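Local atomic coordinates of putative large adhesion protein (Lap) involved in biofilm formation (Marinobacter hydrocarbonoclasticus ATCC 49840, PDB entry 6M8M), a protein that binds sugars such as glucose in a calcium-containing PA14 domain of an RTX adhesin probably involved in biofilm formation. Residues 138-150 against 163-177. Residues are numbered along the deposited sequence; the frame is centred on the assembly and turned at random. Where two conformers were deposited one is given.
Sequences GYRIEVNGQTVAE and SEFTLTGDGPHSVEI
The H173 ring and the ring of F165 both take partners from the hairpin 139-150. N144 meets H173 at the ring edge, and ND2 donates to ND1 at 3.0 Å, within both the amide and the imidazole plane. The two planes stand 66° apart. L167 CB lies over one face of the imidazole, offset toward its rim, and G171 CA sits over the centre of the opposite face. The F165 ring carries V143 CG2 over one face, 4.3 Å from its centroid, a CH-pi contact. V148 CG1 approaches this ring obliquely, 3.8 Å from F165 CG. L167 CD2 and S163 O lie at its edge.

These contacts belong to the beta-sandwich of the PA14 domain. The hairpin turns through a type I' turn from V143 to Q146, and strand 139-143 pairs antiparallel with strand 174-177. E142 and E176 exchange two backbone hydrogen bonds. Beyond them, N144 N donates to S174 O.

I141, V143, V175 and I177 point to the buried side of the sheet. I141 and I177 lie side by side, with their CG1 atoms 3.9 Å apart. Both touch I190 of the facing sheet. E142 and E176 project from the other face. Their carboxylates come within 4.6 Å, E142 OE1 to E176 OE2, and K61 forms a salt bridge with E176 that probably eases the repulsion. R140 forms a salt bridge with E150, its NE and NH2 both reaching OE2 side-on.

V148 and A149 face I141 in a classic beta bulge. V148 O accepts from S163 N, and water 4 also joins V148 O to S163 O. N144 CG lies beside its own backbone N (chi1 -75°), which lets OD1 accept from S174 N at 3.2 Å, a bent bond whose N-H comes down on the carbonyl from above rather than on a lone pair.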
loop_
_atom_site.group_PDB
_atom_site.type_symbol
_atom_site.label_atom_id
_atom_site.label_comp_id
_atom_site.label_asym_id
_atom_site.label_seq_id
_atom_site.Cartn_x
_atom_site.Cartn_y
_atom_site.Cartn_z
ATOM N N GLY A 138 -2.823 3.657 -8.513
ATOM C CA GLY A 138 -3.372 4.519 -7.493
ATOM C C GLY A 138 -3.247 3.980 -6.081
ATOM O O GLY A 138 -2.834 2.850 -5.847
ATOM N N TYR A 139 -3.650 4.827 -5.141
ATOM C CA TYR A 139 -3.538 4.481 -3.733
ATOM C C TYR A 139 -4.314 5.479 -2.886
ATOM O O TYR A 139 -4.643 6.587 -3.323
ATOM C CB TYR A 139 -2.074 4.470 -3.239
ATOM C CG TYR A 139 -1.416 5.804 -3.468
ATOM C CD1 TYR A 139 -0.869 6.105 -4.699
ATOM C CD2 TYR A 139 -1.411 6.798 -2.495
ATOM C CE1 TYR A 139 -0.314 7.333 -4.962
ATOM C CE2 TYR A 139 -0.861 8.061 -2.756
ATOM C CZ TYR A 139 -0.319 8.314 -3.999
ATOM O OH TYR A 139 0.224 9.560 -4.275
ATOM N N ARG A 140 -4.559 5.078 -1.640
ATOM C CA ARG A 140 -5.046 5.975 -0.603
ATOM C C ARG A 140 -4.398 5.574 0.712
ATOM O O ARG A 140 -4.345 4.377 1.032
ATOM C CB ARG A 140 -6.563 5.922 -0.449
ATOM C CG ARG A 140 -7.032 6.845 0.695
ATOM C CD ARG A 140 -8.523 6.903 0.834
ATOM N NE ARG A 140 -9.107 7.657 -0.263
ATOM C CZ ARG A 140 -10.406 7.728 -0.494
ATOM N NH1 ARG A 140 -11.262 7.072 0.284
ATOM N NH2 ARG A 140 -10.846 8.428 -1.520
ATOM N N ILE A 141 -3.923 6.557 1.471
ATOM C CA ILE A 141 -3.445 6.373 2.839
ATOM C C ILE A 141 -4.400 7.095 3.778
ATOM O O ILE A 141 -4.692 8.278 3.586
ATOM C CB ILE A 141 -2.019 6.929 3.034
ATOM C CG1 ILE A 141 -1.072 6.356 1.978
ATOM C CG2 ILE A 141 -1.555 6.661 4.465
ATOM C CD1 ILE A 141 0.378 6.729 2.161
ATOM N N GLU A 142 -4.869 6.391 4.790
ATOM C CA GLU A 142 -5.701 6.957 5.842
ATOM C C GLU A 142 -5.017 6.770 7.187
ATOM O O GLU A 142 -4.442 5.710 7.459
ATOM C CB GLU A 142 -7.071 6.274 5.865
ATOM C CG GLU A 142 -7.927 6.598 4.660
ATOM C CD GLU A 142 -9.192 5.760 4.571
ATOM O OE1 GLU A 142 -9.345 4.816 5.377
ATOM O OE2 GLU A 142 -10.031 6.051 3.688
ATOM N N VAL A 143 -5.053 7.799 8.024
ATOM C CA VAL A 143 -4.544 7.739 9.391
ATOM C C VAL A 143 -5.709 8.084 10.294
ATOM O O VAL A 143 -6.347 9.133 10.120
ATOM C CB VAL A 143 -3.361 8.687 9.609
ATOM C CG1 VAL A 143 -3.019 8.780 11.097
ATOM C CG2 VAL A 143 -2.153 8.200 8.817
ATOM N N ASN A 144 -6.034 7.176 11.211
ATOM C CA ASN A 144 -7.186 7.338 12.093
ATOM C C ASN A 144 -8.439 7.645 11.282
ATOM O O ASN A 144 -9.269 8.481 11.659
ATOM C CB ASN A 144 -6.914 8.388 13.160
ATOM C CG ASN A 144 -5.993 7.865 14.251
ATOM O OD1 ASN A 144 -6.111 6.716 14.681
ATOM N ND2 ASN A 144 -5.052 8.695 14.679
ATOM N N GLY A 145 -8.571 6.960 10.148
ATOM C CA GLY A 145 -9.748 7.038 9.316
ATOM C C GLY A 145 -9.824 8.230 8.388
ATOM O O GLY A 145 -10.787 8.324 7.616
ATOM N N GLN A 146 -8.858 9.135 8.429
ATOM C CA GLN A 146 -8.871 10.322 7.588
ATOM C C GLN A 146 -7.857 10.190 6.462
ATOM O O GLN A 146 -6.732 9.755 6.682
ATOM C CB GLN A 146 -8.543 11.547 8.428
ATOM C CG GLN A 146 -9.629 11.876 9.440
ATOM C CD GLN A 146 -10.888 12.405 8.769
ATOM O OE1 GLN A 146 -10.832 13.357 7.985
ATOM N NE2 GLN A 146 -12.021 11.778 9.054
ATOM N N THR A 147 -8.249 10.585 5.265
ATOM C CA THR A 147 -7.344 10.533 4.126
ATOM C C THR A 147 -6.229 11.537 4.301
ATOM O O THR A 147 -6.480 12.730 4.511
ATOM C CB THR A 147 -8.114 10.828 2.845
ATOM O OG1 THR A 147 -9.119 9.829 2.703
ATOM C CG2 THR A 147 -7.200 10.836 1.643
ATOM N N VAL A 148 -4.993 11.071 4.173
ATOM C CA VAL A 148 -3.823 11.936 4.270
ATOM C C VAL A 148 -2.966 11.899 3.018
ATOM O O VAL A 148 -2.038 12.708 2.897
ATOM C CB VAL A 148 -2.969 11.633 5.520
ATOM C CG1 VAL A 148 -3.802 11.810 6.801
ATOM C CG2 VAL A 148 -2.362 10.244 5.463
ATOM N N ALA A 149 -3.200 10.966 2.102
ATOM C CA ALA A 149 -2.503 10.959 0.820
ATOM C C ALA A 149 -3.311 10.098 -0.130
ATOM O O ALA A 149 -3.891 9.096 0.298
ATOM C CB ALA A 149 -1.088 10.378 0.943
ATOM N N GLU A 150 -3.343 10.468 -1.404
ATOM C CA GLU A 150 -4.011 9.599 -2.369
ATOM C C GLU A 150 -3.673 10.029 -3.783
ATOM O O GLU A 150 -3.447 11.212 -4.059
ATOM C CB GLU A 150 -5.530 9.554 -2.196
ATOM C CG GLU A 150 -6.201 10.843 -2.542
ATOM C CD GLU A 150 -7.717 10.762 -2.498
ATOM O OE1 GLU A 150 -8.340 11.841 -2.591
ATOM O OE2 GLU A 150 -8.270 9.659 -2.358
ATOM N N SER A 163 -0.958 15.400 2.507
ATOM C CA SER A 163 -1.217 16.497 3.429
ATOM C C SER A 163 -0.542 16.259 4.776
ATOM O O SER A 163 -0.417 15.121 5.236
ATOM C CB SER A 163 -2.716 16.704 3.642
ATOM O OG SER A 163 -3.382 15.502 3.967
ATOM N N GLU A 164 -0.109 17.344 5.416
ATOM C CA GLU A 164 0.334 17.254 6.796
ATOM C C GLU A 164 -0.829 16.789 7.658
ATOM O O GLU A 164 -1.984 17.165 7.422
ATOM C CB GLU A 164 0.873 18.600 7.275
ATOM C CG GLU A 164 2.156 19.009 6.562
ATOM C CD GLU A 164 2.691 20.366 6.979
ATOM O OE1 GLU A 164 3.902 20.602 6.831
ATOM O OE2 GLU A 164 1.899 21.205 7.437
ATOM N N PHE A 165 -0.535 15.939 8.632
ATOM C CA PHE A 165 -1.546 15.475 9.568
ATOM C C PHE A 165 -0.945 15.499 10.961
ATOM O O PHE A 165 0.240 15.215 11.139
ATOM C CB PHE A 165 -2.092 14.081 9.202
ATOM C CG PHE A 165 -1.064 12.992 9.179
ATOM C CD1 PHE A 165 -0.302 12.761 8.045
ATOM C CD2 PHE A 165 -0.891 12.154 10.267
ATOM C CE1 PHE A 165 0.628 11.753 8.015
ATOM C CE2 PHE A 165 0.049 11.131 10.227
ATOM C CZ PHE A 165 0.799 10.932 9.101
ATOM N N THR A 166 -1.767 15.831 11.940
ATOM C CA THR A 166 -1.352 15.836 13.341
ATOM C C THR A 166 -2.082 14.714 14.047
ATOM O O THR A 166 -3.299 14.575 13.919
ATOM C CB THR A 166 -1.646 17.198 13.969
ATOM O OG1 THR A 166 -0.864 18.186 13.275
ATOM C CG2 THR A 166 -1.301 17.219 15.437
ATOM N N LEU A 167 -1.340 13.891 14.761
ATOM C CA LEU A 167 -1.970 12.770 15.450
ATOM C C LEU A 167 -2.987 13.300 16.450
ATOM O O LEU A 167 -2.756 14.305 17.119
ATOM C CB LEU A 167 -0.914 11.919 16.136
ATOM C CG LEU A 167 0.167 11.351 15.214
ATOM C CD1 LEU A 167 1.205 10.574 16.022
ATOM C CD2 LEU A 167 -0.418 10.469 14.136
ATOM N N THR A 168 -4.133 12.631 16.517
ATOM C CA THR A 168 -5.275 13.097 17.296
ATOM C C THR A 168 -5.806 11.963 18.160
ATOM O O THR A 168 -5.914 10.822 17.703
ATOM C CB THR A 168 -6.374 13.619 16.345
ATOM O OG1 THR A 168 -5.851 14.702 15.556
ATOM C CG2 THR A 168 -7.577 14.120 17.117
ATOM N N GLY A 169 -6.135 12.289 19.416
ATOM C CA GLY A 169 -6.477 11.276 20.395
ATOM C C GLY A 169 -5.242 10.575 20.931
ATOM O O GLY A 169 -4.105 10.876 20.568
ATOM N N ASP A 170 -5.478 9.599 21.810
ATOM C CA ASP A 170 -4.379 8.901 22.467
ATOM C C ASP A 170 -3.896 7.681 21.699
ATOM O O ASP A 170 -2.892 7.077 22.093
ATOM C CB ASP A 170 -4.778 8.481 23.885
ATOM N N GLY A 171 -4.573 7.306 20.619
ATOM C CA GLY A 171 -4.158 6.172 19.829
ATOM C C GLY A 171 -4.607 4.863 20.438
ATOM O O GLY A 171 -5.367 4.839 21.411
ATOM N N PRO A 172 -4.148 3.732 19.876
ATOM C CA PRO A 172 -3.206 3.642 18.751
ATOM C C PRO A 172 -3.660 4.403 17.513
ATOM O O PRO A 172 -4.854 4.608 17.277
ATOM C CB PRO A 172 -3.145 2.135 18.455
ATOM C CG PRO A 172 -4.384 1.566 19.058
ATOM C CD PRO A 172 -4.677 2.411 20.262
ATOM N N HIS A 173 -2.686 4.854 16.739
ATOM C CA HIS A 173 -2.936 5.666 15.553
ATOM C C HIS A 173 -2.915 4.740 14.351
ATOM O O HIS A 173 -1.853 4.379 13.839
ATOM C CB HIS A 173 -1.900 6.771 15.459
ATOM C CG HIS A 173 -1.941 7.699 16.628
ATOM N ND1 HIS A 173 -3.015 8.522 16.866
ATOM C CD2 HIS A 173 -1.068 7.911 17.639
ATOM C CE1 HIS A 173 -2.799 9.217 17.970
ATOM N NE2 HIS A 173 -1.622 8.869 18.454
ATOM N N SER A 174 -4.094 4.369 13.892
ATOM C CA SER A 174 -4.202 3.410 12.814
ATOM C C SER A 174 -3.743 4.024 11.503
ATOM O O SER A 174 -3.929 5.218 11.247
ATOM C CB SER A 174 -5.653 2.967 12.675
ATOM O OG SER A 174 -6.457 4.055 12.235
ATOM N N VAL A 175 -3.120 3.204 10.675
ATOM C CA VAL A 175 -2.792 3.554 9.302
ATOM C C VAL A 175 -3.294 2.440 8.397
ATOM O O VAL A 175 -3.138 1.253 8.706
ATOM C CB VAL A 175 -1.284 3.838 9.128
ATOM C CG1 VAL A 175 -0.408 2.642 9.517
ATOM C CG2 VAL A 175 -0.996 4.292 7.704
ATOM N N GLU A 176 -3.961 2.832 7.316
ATOM C CA GLU A 176 -4.489 1.899 6.329
ATOM C C GLU A 176 -4.130 2.420 4.956
ATOM O O GLU A 176 -4.440 3.571 4.626
ATOM C CB GLU A 176 -5.998 1.736 6.443
ATOM C CG GLU A 176 -6.570 0.843 5.350
ATOM C CD GLU A 176 -8.014 0.448 5.579
ATOM O OE1 GLU A 176 -8.393 0.209 6.745
ATOM O OE2 GLU A 176 -8.767 0.365 4.581
ATOM N N ILE A 177 -3.471 1.583 4.170
ATOM C CA ILE A 177 -3.042 1.912 2.817
ATOM C C ILE A 177 -3.689 0.924 1.874
ATOM O O ILE A 177 -3.607 -0.291 2.103
ATOM C CB ILE A 177 -1.513 1.818 2.696
ATOM C CG1 ILE A 177 -0.849 2.799 3.662
ATOM C CG2 ILE A 177 -1.057 2.039 1.263
ATOM C CD1 ILE A 177 0.541 2.414 4.044
HETATM O O HOH W 1 -6.727 4.755 9.384
HETATM O O HOH W 2 -8.679 3.460 7.951
HETATM O O HOH W 3 -5.070 14.310 2.009
HETATM O O HOH W 4 0.419 12.751 4.294
#